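Local structure of cGAS/DncV-like nucleotidyltransferase in E. coli homolog (Rhodothermus marinus SG0.5JP17-172, 6E0K) at residues A[24-29]-A[121-126]; A[32-37]-A[100-105]. The protein makes the second messenger 3',3'-cUAMP from UTP and ATP in a magnesium-dependent reaction, as the signal-producing enzyme of a CBASS anti-phage defence system. One frame throughout, in Å; residues are numbered along the deposited sequence.

Contact 1 of 2, residues A[24-29]-A[121-126]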
ATOM      1  N   HIS A  24     -14.520   6.185   3.846  1.00 14.04           N
ATOM      2  CA  HIS A  24     -13.590   7.271   4.141  1.00 14.23           C
ATOM      3  C   HIS A  24     -14.330   8.503   4.661  1.00 13.17           C
ATOM      4  O   HIS A  24     -13.968   9.080   5.703  1.00 13.69           O
ATOM      5  CB  HIS A  24     -12.806   7.571   2.858  1.00 13.00           C
ATOM      6  CG  HIS A  24     -11.884   8.739   2.956  1.00 13.46           C
ATOM      7  ND1 HIS A  24     -11.463   9.442   1.847  1.00 20.88           N
ATOM      8  CD2 HIS A  24     -11.251   9.293   4.019  1.00 14.96           C
ATOM      9  CE1 HIS A  24     -10.632  10.397   2.226  1.00 20.49           C
ATOM     10  NE2 HIS A  24     -10.497  10.335   3.539  1.00 17.17           N
ATOM     11  N   GLU A  25     -15.392   8.905   3.956  1.00 12.69           N
ATOM     12  CA  GLU A  25     -16.152  10.082   4.360  1.00 13.22           C
ATOM     13  C   GLU A  25     -16.809   9.870   5.714  1.00 13.77           C
ATOM     14  O   GLU A  25     -16.915  10.809   6.504  1.00 14.02           O
ATOM     15  CB  GLU A  25     -17.201  10.414   3.297  1.00 17.06           C
ATOM     16  CG  GLU A  25     -16.584  10.790   1.950  1.00 24.32           C
ATOM     17  CD  GLU A  25     -17.615  10.978   0.844  1.00 43.54           C
ATOM     18  OE1 GLU A  25     -18.830  10.882   1.122  1.00 46.74           O
ATOM     19  OE2 GLU A  25     -17.201  11.227  -0.310  1.00 48.90           O
ATOM     20  N   SER A  26     -17.213   8.633   6.013  1.00 11.60           N
ATOM     21  CA  SER A  26     -17.790   8.335   7.325  1.00 13.05           C
ATOM     22  C   SER A  26     -16.774   8.521   8.450  1.00 11.65           C
ATOM     23  O   SER A  26     -17.076   9.168   9.461  1.00 13.21           O
ATOM     24  CB  SER A  26     -18.343   6.908   7.332  1.00 14.77           C
ATOM     25  OG  SER A  26     -18.935   6.600   8.584  1.00 14.57           O
ATOM     26  N   ILE A  27     -15.578   7.934   8.315  1.00 11.32           N
ATOM     27  CA  ILE A  27     -14.537   8.135   9.327  1.00 11.31           C
ATOM     28  C   ILE A  27     -14.243   9.621   9.499  1.00 13.09           C
ATOM     29  O   ILE A  27     -14.111  10.120  10.628  1.00 13.51           O
ATOM     30  CB  ILE A  27     -13.266   7.356   8.954  1.00 12.91           C
ATOM     31  CG1 ILE A  27     -13.551   5.843   8.867  1.00 16.13           C
ATOM     32  CG2 ILE A  27     -12.148   7.670   9.953  1.00 14.18           C
ATOM     33  CD1 ILE A  27     -13.877   5.207  10.204  1.00 16.49           C
ATOM     34  N   ARG A  28     -14.126  10.348   8.383  1.00 12.19           N
ATOM     35  CA  ARG A  28     -13.858  11.781   8.462  1.00 12.17           C
ATOM     36  C   ARG A  28     -14.957  12.498   9.228  1.00 12.58           C
ATOM     37  O   ARG A  28     -14.685  13.372  10.060  1.00 13.39           O
ATOM     38  CB  ARG A  28     -13.726  12.351   7.048  1.00 16.56           C
ATOM     39  CG  ARG A  28     -13.516  13.848   6.984  1.00 22.19           C
ATOM     40  CD  ARG A  28     -13.353  14.266   5.526  1.00 30.30           C
ATOM     41  NE  ARG A  28     -12.007  13.969   5.037  1.00 35.06           N
ATOM     42  CZ  ARG A  28     -11.697  13.782   3.759  1.00 40.43           C
ATOM     43  NH1 ARG A  28     -12.645  13.850   2.830  1.00 33.75           N
ATOM     44  NH2 ARG A  28     -10.443  13.522   3.410  1.00 36.41           N
ATOM     45  N   ALA A  29     -16.214  12.137   8.965  1.00 12.77           N
ATOM     46  CA  ALA A  29     -17.318  12.789   9.651  1.00 13.49           C
ATOM     47  C   ALA A  29     -17.310  12.481  11.144  1.00 13.07           C
ATOM     48  O   ALA A  29     -17.647  13.342  11.963  1.00 14.69           O
ATOM     49  CB  ALA A  29     -18.640  12.354   9.007  1.00 14.58           C
ATOM     50  N   VAL A 121     -12.833  -0.471  12.584  1.00 13.78           N
ATOM     51  CA  VAL A 121     -14.108   0.212  12.725  1.00 12.66           C
ATOM     52  C   VAL A 121     -15.107  -0.413  11.766  1.00 13.78           C
ATOM     53  O   VAL A 121     -14.838  -0.499  10.563  1.00 16.96           O
ATOM     54  CB  VAL A 121     -13.971   1.717  12.440  1.00 15.18           C
ATOM     55  CG1 VAL A 121     -15.310   2.400  12.593  1.00 18.41           C
ATOM     56  CG2 VAL A 121     -12.902   2.339  13.351  1.00 16.91           C
ATOM     57  N   GLU A 122     -16.249  -0.850  12.294  1.00 12.93           N
ATOM     58  CA  GLU A 122     -17.373  -1.289  11.466  1.00 13.00           C
ATOM     59  C   GLU A 122     -18.244  -0.071  11.163  1.00 15.52           C
ATOM     60  O   GLU A 122     -18.970   0.404  12.038  1.00 16.42           O
ATOM     61  CB  GLU A 122     -18.180  -2.366  12.185  1.00 17.53           C
ATOM     62  CG  GLU A 122     -17.344  -3.560  12.624  1.00 21.66           C
ATOM     63  CD  GLU A 122     -16.632  -4.229  11.471  1.00 38.19           C
ATOM     64  OE1 GLU A 122     -17.282  -4.440  10.418  1.00 34.03           O
ATOM     65  OE2 GLU A 122     -15.421  -4.534  11.619  1.00 43.55           O
ATOM     66  N   THR A 123     -18.163   0.439   9.934  1.00 14.89           N
ATOM     67  CA  THR A 123     -19.036   1.534   9.520  1.00 13.04           C
ATOM     68  C   THR A 123     -20.308   0.974   8.887  1.00 14.12           C
ATOM     69  O   THR A 123     -20.480  -0.235   8.729  1.00 15.67           O
ATOM     70  CB  THR A 123     -18.345   2.489   8.535  1.00 12.18           C
ATOM     71  OG1 THR A 123     -18.334   1.924   7.211  1.00 12.89           O
ATOM     72  CG2 THR A 123     -16.893   2.828   8.971  1.00 13.99           C
ATOM     73  N   THR A 124     -21.225   1.872   8.516  1.00 12.40           N
ATOM     74  CA  THR A 124     -22.415   1.469   7.774  1.00 11.60           C
ATOM     75  C   THR A 124     -22.139   1.207   6.301  1.00 11.41           C
ATOM     76  O   THR A 124     -23.068   0.869   5.561  1.00 14.43           O
ATOM     77  CB  THR A 124     -23.497   2.539   7.873  1.00 14.02           C
ATOM     78  OG1 THR A 124     -22.971   3.759   7.337  1.00 16.02           O
ATOM     79  CG2 THR A 124     -23.901   2.744   9.321  1.00 19.66           C
ATOM     80  N   TYR A 125     -20.885   1.363   5.863  1.00 11.61           N
ATOM     81  CA  TYR A 125     -20.491   1.088   4.498  1.00 12.17           C
ATOM     82  C   TYR A 125     -19.609  -0.150   4.539  1.00 11.92           C
ATOM     83  O   TYR A 125     -20.144  -1.276   4.623  1.00 16.27           O
ATOM     84  CB  TYR A 125     -19.827   2.334   3.899  1.00 12.01           C
ATOM     85  CG  TYR A 125     -20.791   3.498   3.838  1.00  9.90           C
ATOM     86  CD1 TYR A 125     -21.761   3.545   2.844  1.00 11.97           C
ATOM     87  CD2 TYR A 125     -20.734   4.530   4.767  1.00 10.33           C
ATOM     88  CE1 TYR A 125     -22.657   4.596   2.776  1.00 10.51           C
ATOM     89  CE2 TYR A 125     -21.632   5.586   4.708  1.00 12.40           C
ATOM     90  CZ  TYR A 125     -22.590   5.608   3.700  1.00 10.21           C
ATOM     91  OH  TYR A 125     -23.494   6.650   3.604  1.00 12.32           O
ATOM     92  N   LEU A 126     -18.289  -0.019   4.507  1.00 11.01           N
ATOM     93  CA  LEU A 126     -17.365  -1.132   4.663  1.00 12.58           C
ATOM     94  C   LEU A 126     -16.615  -1.059   5.985  1.00 12.43           C
ATOM     95  O   LEU A 126     -16.547  -0.004   6.622  1.00 12.53           O
ATOM     96  CB  LEU A 126     -16.339  -1.153   3.517  1.00 12.12           C
ATOM     97  CG  LEU A 126     -16.939  -1.630   2.200  1.00 14.10           C
ATOM     98  CD1 LEU A 126     -16.049  -1.203   1.055  1.00 15.45           C
ATOM     99  CD2 LEU A 126     -17.119  -3.140   2.207  1.00 18.04           C
TER
HETATM  100  O   HOH W   1     -21.017   5.061   8.701  1.00 16.41           O

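Contact 2 of 2, residues A[32-37]-A[100-105]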
ATOM      1  N   ASP A  32     -14.749  14.750  12.660  1.00 14.47           N
ATOM      2  CA  ASP A  32     -15.182  16.148  12.656  1.00 14.38           C
ATOM      3  C   ASP A  32     -16.022  16.484  13.879  1.00 16.99           C
ATOM      4  O   ASP A  32     -16.081  17.652  14.289  1.00 20.55           O
ATOM      5  CB  ASP A  32     -15.990  16.462  11.393  1.00 16.06           C
ATOM      6  CG  ASP A  32     -15.121  16.693  10.176  1.00 19.00           C
ATOM      7  OD1 ASP A  32     -13.950  17.084  10.340  1.00 25.72           O
ATOM      8  OD2 ASP A  32     -15.617  16.510   9.046  1.00 28.73           O
ATOM      9  N   ARG A  33     -16.693  15.495  14.466  1.00 16.52           N
ATOM     10  CA  ARG A  33     -17.555  15.761  15.613  1.00 18.80           C
ATOM     11  C   ARG A  33     -16.806  15.866  16.938  1.00 21.65           C
ATOM     12  O   ARG A  33     -17.392  16.325  17.924  1.00 25.38           O
ATOM     13  CB  ARG A  33     -18.632  14.682  15.687  1.00 20.90           C
ATOM     14  CG  ARG A  33     -19.645  14.864  14.574  1.00 21.91           C
ATOM     15  CD  ARG A  33     -20.448  13.637  14.231  1.00 23.61           C
ATOM     16  NE  ARG A  33     -21.572  14.034  13.388  1.00 24.29           N
ATOM     17  CZ  ARG A  33     -21.455  14.440  12.125  1.00 27.62           C
ATOM     18  NH1 ARG A  33     -20.257  14.498  11.538  1.00 25.99           N
ATOM     19  NH2 ARG A  33     -22.541  14.804  11.454  1.00 29.99           N
ATOM     20  N   TYR A  34     -15.533  15.499  16.977  1.00 19.52           N
ATOM     21  CA  TYR A  34     -14.748  15.474  18.200  1.00 16.53           C
ATOM     22  C   TYR A  34     -14.037  16.807  18.412  1.00 20.28           C
ATOM     23  O   TYR A  34     -13.718  17.521  17.457  1.00 24.29           O
ATOM     24  CB  TYR A  34     -13.734  14.334  18.110  1.00 16.23           C
ATOM     25  CG  TYR A  34     -13.050  13.950  19.405  1.00 18.09           C
ATOM     26  CD1 TYR A  34     -13.712  13.188  20.361  1.00 20.22           C
ATOM     27  CD2 TYR A  34     -11.726  14.304  19.647  1.00 18.11           C
ATOM     28  CE1 TYR A  34     -13.085  12.816  21.536  1.00 22.16           C
ATOM     29  CE2 TYR A  34     -11.094  13.939  20.824  1.00 18.91           C
ATOM     30  CZ  TYR A  34     -11.775  13.184  21.758  1.00 18.05           C
ATOM     31  OH  TYR A  34     -11.160  12.808  22.928  1.00 24.35           O
ATOM     32  N   LYS A  35     -13.800  17.148  19.679  1.00 20.99           N
ATOM     33  CA  LYS A  35     -13.067  18.363  20.020  1.00 24.88           C
ATOM     34  C   LYS A  35     -11.603  17.989  20.224  1.00 26.62           C
ATOM     35  O   LYS A  35     -11.256  17.298  21.188  1.00 27.78           O
ATOM     36  CB  LYS A  35     -13.652  19.033  21.262  1.00 26.80           C
ATOM     37  CG  LYS A  35     -12.968  20.347  21.614  1.00 33.57           C
ATOM     38  CD  LYS A  35     -13.560  20.983  22.863  1.00 42.82           C
ATOM     39  CE  LYS A  35     -12.839  22.283  23.221  1.00 50.17           C
ATOM     40  NZ  LYS A  35     -12.985  23.329  22.161  1.00 49.73           N
ATOM     41  N   TRP A  36     -10.746  18.451  19.320  1.00 20.94           N
ATOM     42  CA  TRP A  36      -9.351  18.030  19.306  1.00 20.30           C
ATOM     43  C   TRP A  36      -8.511  18.956  20.172  1.00 24.74           C
ATOM     44  O   TRP A  36      -8.509  20.172  19.940  1.00 26.45           O
ATOM     45  CB  TRP A  36      -8.831  17.997  17.886  1.00 18.79           C
ATOM     46  CG  TRP A  36      -9.575  16.956  17.130  1.00 15.55           C
ATOM     47  CD1 TRP A  36     -10.669  17.141  16.345  1.00 16.91           C
ATOM     48  CD2 TRP A  36      -9.338  15.550  17.170  1.00 14.94           C
ATOM     49  NE1 TRP A  36     -11.110  15.932  15.854  1.00 17.96           N
ATOM     50  CE2 TRP A  36     -10.300  14.939  16.343  1.00 16.03           C
ATOM     51  CE3 TRP A  36      -8.374  14.747  17.796  1.00 17.92           C
ATOM     52  CZ2 TRP A  36     -10.342  13.564  16.140  1.00 16.35           C
ATOM     53  CZ3 TRP A  36      -8.412  13.390  17.593  1.00 16.57           C
ATOM     54  CH2 TRP A  36      -9.394  12.804  16.772  1.00 18.12           C
ATOM     55  N   PRO A  37      -7.797  18.442  21.159  1.00 24.73           N
ATOM     56  CA  PRO A  37      -7.088  19.344  22.073  1.00 22.94           C
ATOM     57  C   PRO A  37      -5.807  19.922  21.489  1.00 26.12           C
ATOM     58  O   PRO A  37      -5.357  20.986  21.926  1.00 30.90           O
ATOM     59  CB  PRO A  37      -6.800  18.450  23.285  1.00 28.90           C
ATOM     60  CG  PRO A  37      -6.715  17.080  22.732  1.00 26.79           C
ATOM     61  CD  PRO A  37      -7.709  17.034  21.589  1.00 23.87           C
ATOM     62  N   GLU A 100      -9.500   7.032  19.275  1.00 13.87           N
ATOM     63  CA  GLU A 100     -10.367   5.943  19.728  1.00 15.54           C
ATOM     64  C   GLU A 100     -11.653   6.482  20.349  1.00 16.52           C
ATOM     65  O   GLU A 100     -12.746   5.975  20.061  1.00 17.97           O
ATOM     66  CB  GLU A 100      -9.612   5.051  20.715  1.00 17.32           C
ATOM     67  CG  GLU A 100     -10.364   3.799  21.162  1.00 23.26           C
ATOM     68  CD  GLU A 100      -9.572   3.005  22.191  1.00 28.87           C
ATOM     69  OE1 GLU A 100      -8.940   3.631  23.071  1.00 33.26           O
ATOM     70  OE2 GLU A 100      -9.570   1.759  22.119  1.00 38.04           O
ATOM     71  N   ARG A 101     -11.547   7.523  21.181  1.00 15.43           N
ATOM     72  CA  ARG A 101     -12.738   8.107  21.791  1.00 17.99           C
ATOM     73  C   ARG A 101     -13.662   8.704  20.738  1.00 16.42           C
ATOM     74  O   ARG A 101     -14.881   8.524  20.801  1.00 18.52           O
ATOM     75  CB  ARG A 101     -12.340   9.176  22.810  1.00 19.33           C
ATOM     76  CG  ARG A 101     -12.049   8.627  24.193  1.00 32.34           C
ATOM     77  CD  ARG A 101     -11.957   9.747  25.216  1.00 37.40           C
ATOM     78  NE  ARG A 101     -10.728  10.517  25.048  1.00 40.87           N
ATOM     79  CZ  ARG A 101      -9.547  10.130  25.518  1.00 38.50           C
ATOM     80  NH1 ARG A 101      -9.447   8.982  26.176  1.00 42.33           N
ATOM     81  NH2 ARG A 101      -8.469  10.878  25.325  1.00 25.86           N
ATOM     82  N   ALA A 102     -13.095   9.409  19.760  1.00 14.56           N
ATOM     83  CA  ALA A 102     -13.900  10.014  18.705  1.00 13.65           C
ATOM     84  C   ALA A 102     -14.666   8.958  17.924  1.00 15.44           C
ATOM     85  O   ALA A 102     -15.860   9.116  17.641  1.00 14.46           O
ATOM     86  CB  ALA A 102     -12.997  10.812  17.766  1.00 14.20           C
ATOM     87  N   LEU A 103     -13.992   7.873  17.558  1.00 13.44           N
ATOM     88  CA  LEU A 103     -14.666   6.832  16.788  1.00 12.46           C
ATOM     89  C   LEU A 103     -15.719   6.119  17.630  1.00 15.86           C
ATOM     90  O   LEU A 103     -16.819   5.837  17.148  1.00 15.59           O
ATOM     91  CB  LEU A 103     -13.637   5.838  16.257  1.00 13.54           C
ATOM     92  CG  LEU A 103     -12.631   6.466  15.292  1.00 15.23           C
ATOM     93  CD1 LEU A 103     -11.506   5.472  14.995  1.00 18.76           C
ATOM     94  CD2 LEU A 103     -13.334   6.909  14.019  1.00 20.08           C
ATOM     95  N   THR A 104     -15.392   5.806  18.882  1.00 16.43           N
ATOM     96  CA  THR A 104     -16.352   5.153  19.763  1.00 16.78           C
ATOM     97  C   THR A 104     -17.574   6.034  20.009  1.00 18.32           C
ATOM     98  O   THR A 104     -18.706   5.539  20.041  1.00 21.19           O
ATOM     99  CB  THR A 104     -15.665   4.799  21.083  1.00 18.24           C
ATOM    100  OG1 THR A 104     -14.543   3.939  20.815  1.00 20.38           O
ATOM    101  CG2 THR A 104     -16.631   4.095  22.017  1.00 21.48           C
ATOM    102  N   ASP A 105     -17.364   7.341  20.190  1.00 15.91           N
ATOM    103  CA  ASP A 105     -18.497   8.242  20.405  1.00 18.17           C
ATOM    104  C   ASP A 105     -19.442   8.207  19.215  1.00 19.04           C
ATOM    105  O   ASP A 105     -20.667   8.246  19.379  1.00 20.48           O
ATOM    106  CB  ASP A 105     -18.024   9.684  20.617  1.00 22.56           C
ATOM    107  CG  ASP A 105     -17.349   9.915  21.965  1.00 29.62           C
ATOM    108  OD1 ASP A 105     -17.510   9.098  22.899  1.00 28.03           O
ATOM    109  OD2 ASP A 105     -16.658  10.954  22.089  1.00 31.06           O
TER

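Contact 1 of 2, residues A[24-29]-A[121-126]
Ile27 CD1 touches two methyl groups of the 121-126 segment, both on the same side of it. It lies 4.0 Å from Val121 CG1, and the two side chains reach toward each other tip to tip. The same Ile27 CD1 is 4.0 Å from Thr123 CG2, where the side chains cross at about a right angle. Ile27 carries CG1 anti to its carbonyl carbon; chi1 -61° and chi2 -68° together turn the CG1-CD1 branch to the strand side of the helix. This is the packed, apolar part of the contact.

The Ser26 side is looser. Ser26 OG comes no nearer to Thr123 than 4.2 Å, at Thr123 CB. The link to the loop runs through a water, 2.6 Å from Ser26 OG and 2.7 Å from Thr124 OG1. Ser26 OG also hydrogen-bonds Tyr107 OH, so the hydroxyl of the buried Ser26 has both a protein and a water partner. At the exposed margin, Ser26 CB lies at the edge of the Tyr125 ring, near its plane, 4.2 Å from Tyr125 CD2.

Thr123 shapes the turn that leaves the strand. Its OG1 accepts from Tyr125 N at 2.9 Å, an ST turn, and donates to Leu126 O at 2.7 Å. The two bonds tie Thr123 OG1 to the chain ahead of it and hold the side-chain rotation that sets Thr123 CG2 against Ile27 CD1.

Helix 18-32 thus packs against strand 119-122 and the turn that leads to strand 127-138. Tyr107 of helix 92-107 touches Ile27, Val121 and Thr123, and Val43 of strand 42-45 also borders Ile27.

Contact 2 of 2, residues A[32-37]-A[100-105]
Tyr34 OH is held by two groups of helix 92-107. Arg101 NE donates to Tyr34 OH at 3.2 Å, with a fairly straight N-H...O angle of 160°. The hydroxyl lies at the edge of the guanidinium, near its plane, and the ring and guanidinium planes are 33° apart. Asp98 OD1 is the second partner of Tyr34 OH, and it also forms a salt bridge with Arg101 NH2. Tyr34, Arg101 and Asp98 thus bond to one another in a closed set.

The rest of the Tyr34 ring lies against the helix. Tyr34 CG is 3.5 Å from Ala102 CB. With only a methyl at Ala102, the ring comes close to the helix backbone, Tyr34 CD1 being 3.6 Å from Ala102 CA. CG of Tyr34 stands anti to the backbone N (chi1 -166°), which lays the ring along Ala102 and brings OH to Arg101 NE. At the ring edge, Asp105 OD2 approaches Tyr34 CE1 to 4.1 Å, near the ring plane.

Trp36 backs this arrangement within the loop. Tyr34 CD2 lies 3.5 Å above the indole plane, over its centre. Trp36 CZ2 also reaches Ala102 CB, at 4.2 Å. Trp36 NE1 bonds to Leu31 O, which ties the indole to helix 18-32.

The contact joins the loop after helix 18-32 to one side of helix 92-107. Apolar packing sets the ring on the helix, and these polar bonds hold its hydroxyl end. The positive charge of Arg101 is probably partly offset by Asp98, which also bonds Tyr34 OH.

Overall arrangement
Both contacts join the region of helix 18-32 to other parts of the nucleotidyltransferase domain. Contact 2 is nested inside the chain loop that contact 1 closes, and their centres are 14 Å apart. Leu103 of helix 92-107 connects them: its CD1 is 3.8 Å from Val121 CG2, and its CD2 is 4.2 Å from Ile27 CD1. Contact 1 is mostly buried, whereas contact 2 lies nearer the surface. Contact 1 lies beside residues of the active site. The side chain of Val121 is about 5 Å from that of Leu119, which binds UTP, and about 8 Å from that of the magnesium ligand Asp129. For contact 2, the Ala102 and Leu119 side chains are about 8 Å apart.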